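Local coordinates for protein alpha-rhamnosidase (Dictyoglomus thermophilum, PDB 6I60) that probably hydrolyses terminal non-reducing alpha-L-rhamnose residues in alpha-L-rhamnosides, the reaction of an alpha-L-rhamnosidase, at residues Y530-R535 with E583-G588; M507-L512 with P559-A564; N520-G525 with Q574-K579. All coordinates share one frame; numbering follows the deposited sequence.

Contact 1: residues Y530-R535 with E583-G588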
loop_
_atom_site.group_PDB
_atom_site.type_symbol
_atom_site.label_atom_id
_atom_site.label_comp_id
_atom_site.label_asym_id
_atom_site.label_seq_id
_atom_site.Cartn_x
_atom_site.Cartn_y
_atom_site.Cartn_z
ATOM N N TYR A 530 3.271 -3.231 -7.258
ATOM C CA TYR A 530 4.545 -3.452 -6.582
ATOM C C TYR A 530 5.108 -4.830 -6.901
ATOM O O TYR A 530 6.329 -4.999 -7.005
ATOM C CB TYR A 530 4.382 -3.277 -5.072
ATOM C CG TYR A 530 5.695 -3.273 -4.324
ATOM C CD1 TYR A 530 6.705 -2.377 -4.658
ATOM C CD2 TYR A 530 5.931 -4.169 -3.288
ATOM C CE1 TYR A 530 7.912 -2.370 -3.977
ATOM C CE2 TYR A 530 7.136 -4.170 -2.602
ATOM C CZ TYR A 530 8.122 -3.268 -2.951
ATOM O OH TYR A 530 9.320 -3.266 -2.273
ATOM N N LEU A 531 4.233 -5.829 -7.050
ATOM C CA LEU A 531 4.692 -7.154 -7.454
ATOM C C LEU A 531 5.348 -7.113 -8.826
ATOM O O LEU A 531 6.291 -7.870 -9.089
ATOM C CB LEU A 531 3.525 -8.140 -7.447
ATOM C CG LEU A 531 3.234 -8.816 -6.106
ATOM C CD1 LEU A 531 2.081 -9.800 -6.236
ATOM C CD2 LEU A 531 4.483 -9.506 -5.579
ATOM N N ASN A 532 4.867 -6.238 -9.709
ATOM C CA ASN A 532 5.541 -6.043 -10.987
ATOM C C ASN A 532 6.909 -5.404 -10.789
ATOM O O ASN A 532 7.863 -5.737 -11.500
ATOM C CB ASN A 532 4.679 -5.186 -11.914
ATOM C CG ASN A 532 3.535 -5.964 -12.530
ATOM O OD1 ASN A 532 3.588 -7.188 -12.646
ATOM N ND2 ASN A 532 2.488 -5.253 -12.930
ATOM N N ASP A 533 7.020 -4.474 -9.833
ATOM C CA ASP A 533 8.303 -3.825 -9.573
ATOM C C ASP A 533 9.349 -4.837 -9.127
ATOM O O ASP A 533 10.517 -4.751 -9.523
ATOM C CB ASP A 533 8.136 -2.730 -8.520
ATOM C CG ASP A 533 7.335 -1.546 -9.029
ATOM O OD1 ASP A 533 7.051 -1.495 -10.244
ATOM O OD2 ASP A 533 6.987 -0.667 -8.210
ATOM N N ILE A 534 8.947 -5.802 -8.297
ATOM C CA ILE A 534 9.859 -6.867 -7.899
ATOM C C ILE A 534 10.216 -7.735 -9.098
ATOM O O ILE A 534 11.361 -8.178 -9.245
ATOM C CB ILE A 534 9.237 -7.694 -6.758
ATOM C CG1 ILE A 534 8.987 -6.803 -5.540
ATOM C CG2 ILE A 534 10.125 -8.871 -6.395
ATOM C CD1 ILE A 534 7.675 -7.077 -4.848
ATOM N N ARG A 535 9.244 -7.982 -9.980
ATOM C CA ARG A 535 9.516 -8.749 -11.191
ATOM C C ARG A 535 10.470 -8.002 -12.115
ATOM O O ARG A 535 11.311 -8.619 -12.779
ATOM C CB ARG A 535 8.202 -9.066 -11.906
ATOM C CG ARG A 535 8.345 -9.967 -13.118
ATOM C CD ARG A 535 7.301 -9.631 -14.169
ATOM N NE ARG A 535 7.332 -8.219 -14.543
ATOM C CZ ARG A 535 6.254 -7.495 -14.827
ATOM N NH1 ARG A 535 5.050 -8.053 -14.779
ATOM N NH2 ARG A 535 6.377 -6.216 -15.159
ATOM N N GLU A 583 -0.162 -17.308 -10.793
ATOM C CA GLU A 583 0.358 -17.856 -12.043
ATOM C C GLU A 583 1.218 -16.844 -12.788
ATOM O O GLU A 583 2.206 -17.224 -13.428
ATOM C CB GLU A 583 -0.791 -18.321 -12.939
ATOM C CG GLU A 583 -1.961 -18.946 -12.197
ATOM C CD GLU A 583 -3.135 -19.252 -13.112
ATOM O OE1 GLU A 583 -3.959 -20.122 -12.756
ATOM O OE2 GLU A 583 -3.231 -18.620 -14.187
ATOM N N GLU A 584 0.864 -15.560 -12.714
ATOM C CA GLU A 584 1.596 -14.538 -13.453
ATOM C C GLU A 584 3.031 -14.391 -12.960
ATOM O O GLU A 584 3.924 -14.059 -13.750
ATOM C CB GLU A 584 0.852 -13.205 -13.357
ATOM C CG GLU A 584 1.539 -12.044 -14.046
ATOM C CD GLU A 584 0.873 -10.719 -13.741
ATOM O OE1 GLU A 584 1.519 -9.667 -13.939
ATOM O OE2 GLU A 584 -0.299 -10.733 -13.303
ATOM N N HIS A 585 3.280 -14.639 -11.672
ATOM C CA HIS A 585 4.608 -14.493 -11.088
ATOM C C HIS A 585 5.196 -15.826 -10.631
ATOM O O HIS A 585 6.179 -15.840 -9.882
ATOM C CB HIS A 585 4.570 -13.512 -9.915
ATOM C CG HIS A 585 4.326 -12.090 -10.318
ATOM N ND1 HIS A 585 5.308 -11.291 -10.862
ATOM C CD2 HIS A 585 3.213 -11.322 -10.248
ATOM C CE1 HIS A 585 4.810 -10.094 -11.114
ATOM N NE2 HIS A 585 3.541 -10.086 -10.751
ATOM N N TYR A 586 4.620 -16.949 -11.072
ATOM C CA TYR A 586 5.066 -18.250 -10.577
ATOM C C TYR A 586 6.498 -18.551 -10.999
ATOM O O TYR A 586 7.278 -19.099 -10.211
ATOM C CB TYR A 586 4.125 -19.354 -11.057
ATOM C CG TYR A 586 4.470 -20.714 -10.496
ATOM C CD1 TYR A 586 5.196 -21.632 -11.245
ATOM C CD2 TYR A 586 4.081 -21.077 -9.213
ATOM C CE1 TYR A 586 5.521 -22.874 -10.734
ATOM C CE2 TYR A 586 4.400 -22.320 -8.691
ATOM C CZ TYR A 586 5.120 -23.214 -9.459
ATOM O OH TYR A 586 5.444 -24.452 -8.952
ATOM N N GLU A 587 6.862 -18.211 -12.238
ATOM C CA GLU A 587 8.231 -18.439 -12.688
ATOM C C GLU A 587 9.228 -17.617 -11.880
ATOM O O GLU A 587 10.344 -18.081 -11.616
ATOM C CB GLU A 587 8.355 -18.119 -14.178
ATOM C CG GLU A 587 8.021 -19.292 -15.087
ATOM C CD GLU A 587 8.739 -19.220 -16.422
ATOM O OE1 GLU A 587 9.247 -18.132 -16.770
ATOM O OE2 GLU A 587 8.796 -20.254 -17.121
ATOM N N GLY A 588 8.848 -16.402 -11.478
ATOM C CA GLY A 588 9.708 -15.621 -10.608
ATOM C C GLY A 588 9.889 -16.249 -9.242
ATOM O O GLY A 588 10.963 -16.139 -8.643
HETATM O O HOH W 1 4.556 -11.156 -14.949
#
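His585, with CG beside its own backbone N (chi1 -69°), and Arg535, with CG on the far side from its N (chi1 -175°), are turned so that the imidazole points at helix 524-535 beside the aliphatic part of the arginine. The ring meets this part at its edge: CB of Arg535 lies near the ring plane, 3.6 Å from His585 CE1. The same CE1 comes within 3.4 Å of the backbone oxygen of Leu531, and Leu531 CB sits 3.8 Å from His585 NE2, so the ring meets one turn of the helix, from Leu531 to Arg535. Asn532 OD1 approaches at the ring edge too, 3.5 Å from His585 NE2, with amide and ring planes 47° apart. The other polar ends are held from outside: His585 ND1 is hydrogen-bonded to Tyr565 OH, and Asn532 ND2 to Glu340 OE1.

Beyond CB the arginine bends at chi2 and chi3, which carries its guanidinium back over Asn532 CA and toward Glu584. Glu584 OE1 lies at the guanidinium edge, near its plane, in a long salt bridge of 4.0 Å to Arg535 NH1. A water gives a second connection: it accepts from Arg535 NH1 at 3.1 Å and donates to Glu584 O at 3.2 Å. With both routes, the arginine reaches the side chain and the main chain of one residue.

His585 is the N-cap residue of helix 586-599, following directly on helix 580-584. The contact thus seats a break between two helices against a neighbouring helix, within the helical (alpha/alpha)6 barrel characteristic of six-hairpin glycosidases.

Contact 2: residues M507-L512 with P559-A564. With PGE (triethylene glycol), chain J.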
loop_
_atom_site.group_PDB
_atom_site.type_symbol
_atom_site.label_atom_id
_atom_site.label_comp_id
_atom_site.label_asym_id
_atom_site.label_seq_id
_atom_site.Cartn_x
_atom_site.Cartn_y
_atom_site.Cartn_z
ATOM N N MET A 507 12.234 -4.139 1.052
ATOM C CA MET A 507 11.371 -5.306 0.900
ATOM C C MET A 507 10.947 -5.888 2.243
ATOM O O MET A 507 9.836 -6.417 2.361
ATOM C CB MET A 507 12.082 -6.366 0.065
ATOM C CG MET A 507 12.159 -6.034 -1.411
ATOM S SD MET A 507 10.720 -6.636 -2.309
ATOM C CE MET A 507 11.229 -8.321 -2.655
ATOM N N GLY A 508 11.811 -5.812 3.257
ATOM C CA GLY A 508 11.474 -6.401 4.543
ATOM C C GLY A 508 10.338 -5.672 5.239
ATOM O O GLY A 508 9.401 -6.296 5.746
ATOM N N ASP A 509 10.408 -4.339 5.272
ATOM C CA ASP A 509 9.357 -3.563 5.921
ATOM C C ASP A 509 8.020 -3.732 5.213
ATOM O O ASP A 509 6.970 -3.740 5.865
ATOM C CB ASP A 509 9.750 -2.086 5.969
ATOM C CG ASP A 509 11.150 -1.875 6.514
ATOM O OD1 ASP A 509 12.015 -2.746 6.285
ATOM O OD2 ASP A 509 11.383 -0.838 7.171
ATOM N N ALA A 510 8.039 -3.876 3.885
ATOM C CA ALA A 510 6.798 -4.048 3.141
ATOM C C ALA A 510 6.192 -5.426 3.366
ATOM O O ALA A 510 4.965 -5.576 3.332
ATOM C CB ALA A 510 7.045 -3.816 1.652
ATOM N N GLN A 511 7.028 -6.438 3.601
ATOM C CA GLN A 511 6.517 -7.790 3.796
ATOM C C GLN A 511 5.864 -7.946 5.164
ATOM O O GLN A 511 4.781 -8.531 5.277
ATOM C CB GLN A 511 7.651 -8.802 3.625
ATOM C CG GLN A 511 7.300 -10.213 4.066
ATOM C CD GLN A 511 7.791 -10.528 5.467
ATOM O OE1 GLN A 511 8.909 -10.171 5.842
ATOM N NE2 GLN A 511 6.952 -11.201 6.248
ATOM N N LEU A 512 6.506 -7.423 6.214
ATOM C CA LEU A 512 6.012 -7.636 7.571
ATOM C C LEU A 512 4.743 -6.843 7.853
ATOM O O LEU A 512 3.947 -7.240 8.712
ATOM C CB LEU A 512 7.095 -7.270 8.584
ATOM C CG LEU A 512 8.336 -8.161 8.579
ATOM C CD1 LEU A 512 9.491 -7.458 9.265
ATOM C CD2 LEU A 512 8.045 -9.501 9.240
ATOM N N PRO A 559 17.176 -13.033 3.021
ATOM C CA PRO A 559 15.995 -13.905 2.894
ATOM C C PRO A 559 14.770 -13.368 3.615
ATOM O O PRO A 559 13.648 -13.526 3.118
ATOM C CB PRO A 559 16.480 -15.233 3.489
ATOM C CG PRO A 559 17.961 -15.205 3.306
ATOM C CD PRO A 559 18.364 -13.770 3.485
ATOM N N ALA A 560 14.952 -12.724 4.772
ATOM C CA ALA A 560 13.829 -12.100 5.461
ATOM C C ALA A 560 13.285 -10.898 4.702
ATOM O O ALA A 560 12.156 -10.472 4.964
ATOM C CB ALA A 560 14.240 -11.676 6.872
ATOM N N TRP A 561 14.066 -10.343 3.777
ATOM C CA TRP A 561 13.649 -9.212 2.962
ATOM C C TRP A 561 13.088 -9.666 1.617
ATOM O O TRP A 561 11.972 -9.288 1.245
ATOM C CB TRP A 561 14.833 -8.259 2.753
ATOM C CG TRP A 561 14.895 -7.123 3.736
ATOM C CD1 TRP A 561 14.915 -5.791 3.443
ATOM C CD2 TRP A 561 14.952 -7.220 5.164
ATOM N NE1 TRP A 561 14.978 -5.052 4.599
ATOM C CE2 TRP A 561 15.000 -5.906 5.671
ATOM C CE3 TRP A 561 14.966 -8.289 6.066
ATOM C CZ2 TRP A 561 15.060 -5.632 7.035
ATOM C CZ3 TRP A 561 15.025 -8.015 7.419
ATOM C CH2 TRP A 561 15.072 -6.698 7.890
ATOM N N SER A 562 13.843 -10.491 0.888
ATOM C CA SER A 562 13.435 -10.930 -0.440
ATOM C C SER A 562 12.205 -11.824 -0.421
ATOM O O SER A 562 11.639 -12.086 -1.488
ATOM C CB SER A 562 14.589 -11.661 -1.125
ATOM O OG SER A 562 15.678 -10.789 -1.360
ATOM N N THR A 563 11.777 -12.296 0.752
ATOM C CA THR A 563 10.566 -13.101 0.844
ATOM C C THR A 563 9.308 -12.317 0.495
ATOM O O THR A 563 8.235 -12.921 0.384
ATOM C CB THR A 563 10.426 -13.682 2.251
ATOM O OG1 THR A 563 9.383 -14.664 2.264
ATOM C CG2 THR A 563 10.089 -12.581 3.244
ATOM N N ALA A 564 9.414 -10.997 0.317
ATOM C CA ALA A 564 8.248 -10.179 0.010
ATOM C C ALA A 564 7.635 -10.520 -1.342
ATOM O O ALA A 564 6.463 -10.205 -1.571
ATOM C CB ALA A 564 8.625 -8.697 0.046
HETATM C C1 PGE J . 15.088 -1.687 6.727
HETATM O O1 PGE J . 14.715 -2.632 5.733
HETATM C C2 PGE J . 16.494 -1.997 7.200
HETATM O O2 PGE J . 17.415 -1.602 6.203
HETATM C C3 PGE J . 18.716 -1.327 6.686
HETATM C C4 PGE J . 18.719 -0.002 7.426
HETATM O O4 PGE J . 15.107 2.268 6.788
HETATM C C6 PGE J . 15.791 1.683 7.889
HETATM C C5 PGE J . 17.288 1.856 7.712
HETATM O O3 PGE J . 17.782 0.872 6.825
#
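The backbone of Gly508 sits over one face of the Trp561 indole, its CA 3.5 Å from the centroid of the five-membered ring and only 5° off the ring normal, a CH-pi contact made by main chain instead of a side chain. It joins helix 507-512 to helix 559-562 and the start of helix 564-576, all in the (alpha/alpha)6-barrel domain. A CB on residue 508 would run into Trp561 CE2, so the absence of a side chain lets the helix come this close.

To one side of the glycine, Met507 folds back through bends at chi2 and chi3 and lays its SD 3.8 Å from Ala564 CB. One turn further along the helix, Gln511 CB meets the same methyl at 3.7 Å. Thr563 CG2 packs on the Gln511 chain, while Thr563 OG1 is hydrogen-bonded to Asp637.

An alanine at Trp561 has no indole, and would probably leave the Gly508 backbone uncovered and the bound glycol without its N-H donor on this helix. That triethylene glycol, probably from the crystallisation liquor, bridges the two helices: its O1 donates to Asp509 OD1 at 2.8 Å and accepts from Trp561 NE1 at 2.7 Å, the latter bond bent to 144°.

Contact 3: residues N520-G525 with Q574-K579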
loop_
_atom_site.group_PDB
_atom_site.type_symbol
_atom_site.label_atom_id
_atom_site.label_comp_id
_atom_site.label_asym_id
_atom_site.label_seq_id
_atom_site.Cartn_x
_atom_site.Cartn_y
_atom_site.Cartn_z
ATOM N N ASN A 520 -6.565 -2.966 6.730
ATOM C CA ASN A 520 -6.999 -1.586 6.905
ATOM C C ASN A 520 -7.381 -0.901 5.601
ATOM O O ASN A 520 -8.278 -0.049 5.602
ATOM C CB ASN A 520 -5.900 -0.773 7.595
ATOM C CG ASN A 520 -5.894 -0.962 9.096
ATOM O OD1 ASN A 520 -6.941 -0.915 9.743
ATOM N ND2 ASN A 520 -4.711 -1.178 9.659
ATOM N N PHE A 521 -6.728 -1.244 4.492
ATOM C CA PHE A 521 -6.917 -0.526 3.240
ATOM C C PHE A 521 -7.045 -1.509 2.086
ATOM O O PHE A 521 -6.607 -2.659 2.168
ATOM C CB PHE A 521 -5.761 0.451 2.977
ATOM C CG PHE A 521 -5.300 1.188 4.205
ATOM C CD1 PHE A 521 -6.070 2.201 4.754
ATOM C CD2 PHE A 521 -4.100 0.863 4.815
ATOM C CE1 PHE A 521 -5.650 2.877 5.883
ATOM C CE2 PHE A 521 -3.677 1.538 5.945
ATOM C CZ PHE A 521 -4.454 2.545 6.478
ATOM N N ASP A 522 -7.668 -1.038 1.007
ATOM C CA ASP A 522 -7.753 -1.789 -0.242
ATOM C C ASP A 522 -6.394 -1.727 -0.930
ATOM O O ASP A 522 -5.994 -0.671 -1.433
ATOM C CB ASP A 522 -8.854 -1.219 -1.131
ATOM C CG ASP A 522 -9.092 -2.050 -2.378
ATOM O OD1 ASP A 522 -10.180 -1.925 -2.981
ATOM O OD2 ASP A 522 -8.192 -2.828 -2.758
ATOM N N MET A 523 -5.681 -2.855 -0.958
ATOM C CA MET A 523 -4.294 -2.875 -1.401
ATOM C C MET A 523 -4.028 -3.760 -2.610
ATOM O O MET A 523 -2.872 -3.847 -3.041
ATOM C CB MET A 523 -3.378 -3.325 -0.254
ATOM C CG MET A 523 -3.603 -2.592 1.053
ATOM S SD MET A 523 -2.673 -1.055 1.146
ATOM C CE MET A 523 -1.113 -1.560 0.427
ATOM N N ILE A 524 -5.048 -4.419 -3.170
ATOM C CA ILE A 524 -4.795 -5.365 -4.256
ATOM C C ILE A 524 -4.284 -4.640 -5.497
ATOM O O ILE A 524 -3.403 -5.143 -6.205
ATOM C CB ILE A 524 -6.055 -6.199 -4.557
ATOM C CG1 ILE A 524 -5.778 -7.168 -5.707
ATOM C CG2 ILE A 524 -7.242 -5.301 -4.878
ATOM C CD1 ILE A 524 -6.384 -8.530 -5.518
ATOM N N GLY A 525 -4.813 -3.447 -5.779
ATOM C CA GLY A 525 -4.284 -2.662 -6.881
ATOM C C GLY A 525 -2.890 -2.138 -6.609
ATOM O O GLY A 525 -2.069 -2.039 -7.526
ATOM N N GLN A 574 -4.757 -14.986 -0.567
ATOM C CA GLN A 574 -5.386 -15.375 0.691
ATOM C C GLN A 574 -6.552 -14.457 1.040
ATOM O O GLN A 574 -7.619 -14.929 1.450
ATOM C CB GLN A 574 -4.348 -15.378 1.814
ATOM C CG GLN A 574 -4.921 -15.600 3.209
ATOM C CD GLN A 574 -3.880 -15.438 4.309
ATOM O OE1 GLN A 574 -2.987 -14.595 4.218
ATOM N NE2 GLN A 574 -3.994 -16.249 5.357
ATOM N N TYR A 575 -6.372 -13.146 0.879
ATOM C CA TYR A 575 -7.366 -12.174 1.313
ATOM C C TYR A 575 -8.244 -11.652 0.184
ATOM O O TYR A 575 -9.230 -10.960 0.460
ATOM C CB TYR A 575 -6.675 -10.995 2.010
ATOM C CG TYR A 575 -6.220 -11.315 3.417
ATOM C CD1 TYR A 575 -7.136 -11.417 4.457
ATOM C CD2 TYR A 575 -4.877 -11.520 3.704
ATOM C CE1 TYR A 575 -6.726 -11.711 5.745
ATOM C CE2 TYR A 575 -4.458 -11.815 4.989
ATOM C CZ TYR A 575 -5.387 -11.911 6.005
ATOM O OH TYR A 575 -4.974 -12.203 7.283
ATOM N N TYR A 576 -7.922 -11.962 -1.071
ATOM C CA TYR A 576 -8.735 -11.527 -2.196
ATOM C C TYR A 576 -9.154 -12.651 -3.132
ATOM O O TYR A 576 -10.039 -12.429 -3.967
ATOM C CB TYR A 576 -7.995 -10.461 -3.018
ATOM C CG TYR A 576 -7.681 -9.192 -2.259
ATOM C CD1 TYR A 576 -6.435 -9.001 -1.677
ATOM C CD2 TYR A 576 -8.625 -8.182 -2.134
ATOM C CE1 TYR A 576 -6.140 -7.838 -0.984
ATOM C CE2 TYR A 576 -8.339 -7.015 -1.444
ATOM C CZ TYR A 576 -7.094 -6.849 -0.872
ATOM O OH TYR A 576 -6.801 -5.695 -0.181
ATOM N N GLY A 577 -8.561 -13.835 -3.027
ATOM C CA GLY A 577 -8.901 -14.924 -3.927
ATOM C C GLY A 577 -8.485 -14.690 -5.363
ATOM O O GLY A 577 -9.237 -15.028 -6.285
ATOM N N ASP A 578 -7.306 -14.114 -5.575
ATOM C CA ASP A 578 -6.783 -13.821 -6.908
ATOM C C ASP A 578 -5.679 -14.831 -7.205
ATOM O O ASP A 578 -4.496 -14.564 -6.986
ATOM C CB ASP A 578 -6.268 -12.385 -6.991
ATOM C CG ASP A 578 -5.837 -12.002 -8.393
ATOM O OD1 ASP A 578 -6.209 -12.721 -9.343
ATOM O OD2 ASP A 578 -5.129 -10.984 -8.545
ATOM N N LYS A 579 -6.076 -16.003 -7.707
ATOM C CA LYS A 579 -5.105 -17.018 -8.095
ATOM C C LYS A 579 -4.342 -16.643 -9.357
ATOM O O LYS A 579 -3.307 -17.255 -9.640
ATOM C CB LYS A 579 -5.800 -18.367 -8.292
ATOM C CG LYS A 579 -6.910 -18.353 -9.333
ATOM C CD LYS A 579 -7.681 -19.667 -9.341
ATOM C CE LYS A 579 -7.233 -20.568 -10.483
ATOM N NZ LYS A 579 -7.511 -22.006 -10.201
#
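This is a tyrosine packed by ring face and hydroxyl on the start of a neighbouring helix: Tyr576, at the C-terminal part of helix 564-576, lies against the turn that leads into helix 524-535, inside the helical barrel domain. The ring and its hydroxyl do separate work. Over one face sits Ile524, whose CB stands 3.8 Å from the ring centroid and 5° off the normal, a CH-pi contact almost centred on the ring. With CG1 of Ile524 trans to the backbone N (chi1 179°), the longer branch runs back along the tyrosine side chain, so that CD1 ends 3.5 Å from Tyr576 CB while CG2 lies near CE2. The two side chains thus slide past each other in opposite directions, isoleucine pointing toward the root of the tyrosine and the phenol toward the root of the isoleucine.

At the far end of the ring, the backbone N of Met523 donates to Tyr576 OH over 3.2 Å in an almost straight bond. Asp522 stays looser, its OD2 4.1 Å from Tyr576 OH.

Just beyond the tyrosine, Gly577 leaves the helix with positive phi and the chain returns toward Ile524. Asp578 CB and OD2 each lie 4.1 Å from Ile524 CD1, while OD1 of this aspartate makes a weak hydrogen bond to Tyr580 N at the next helix start. Ile518 packs on Tyr576 as well, and Phe39 touches Ile524.

Tyr576 OH acts here as acceptor for the Met523 amide, immediately before the first turn of helix 524-535, and the positive end of the helix dipole would probably polarise the hydroxyl. One phenol therefore satisfies a main-chain N-H and offers an apolar face to the next residue.

How the contacts relate
All three contacts lie in the six-hairpin glycosidase domain and pair the chain from 507 to 535 with that from 559 to 588. Both sides run in the same order, contact 2, then contact 3, then contact 1, so the segments alternate along the sequence. Contacts 1 and 3 share helix 524-535, and their centres are about 15 Å apart. Those of contacts 1 and 2 are about 14 Å apart, and these two touch, with Tyr530 OH 3.6 Å from Met507 SD. Contacts 2 and 3 are further apart, about 18 Å between centres. Together they join the helices of 507-535 to those of 559-588 at three places, within one barrel domain.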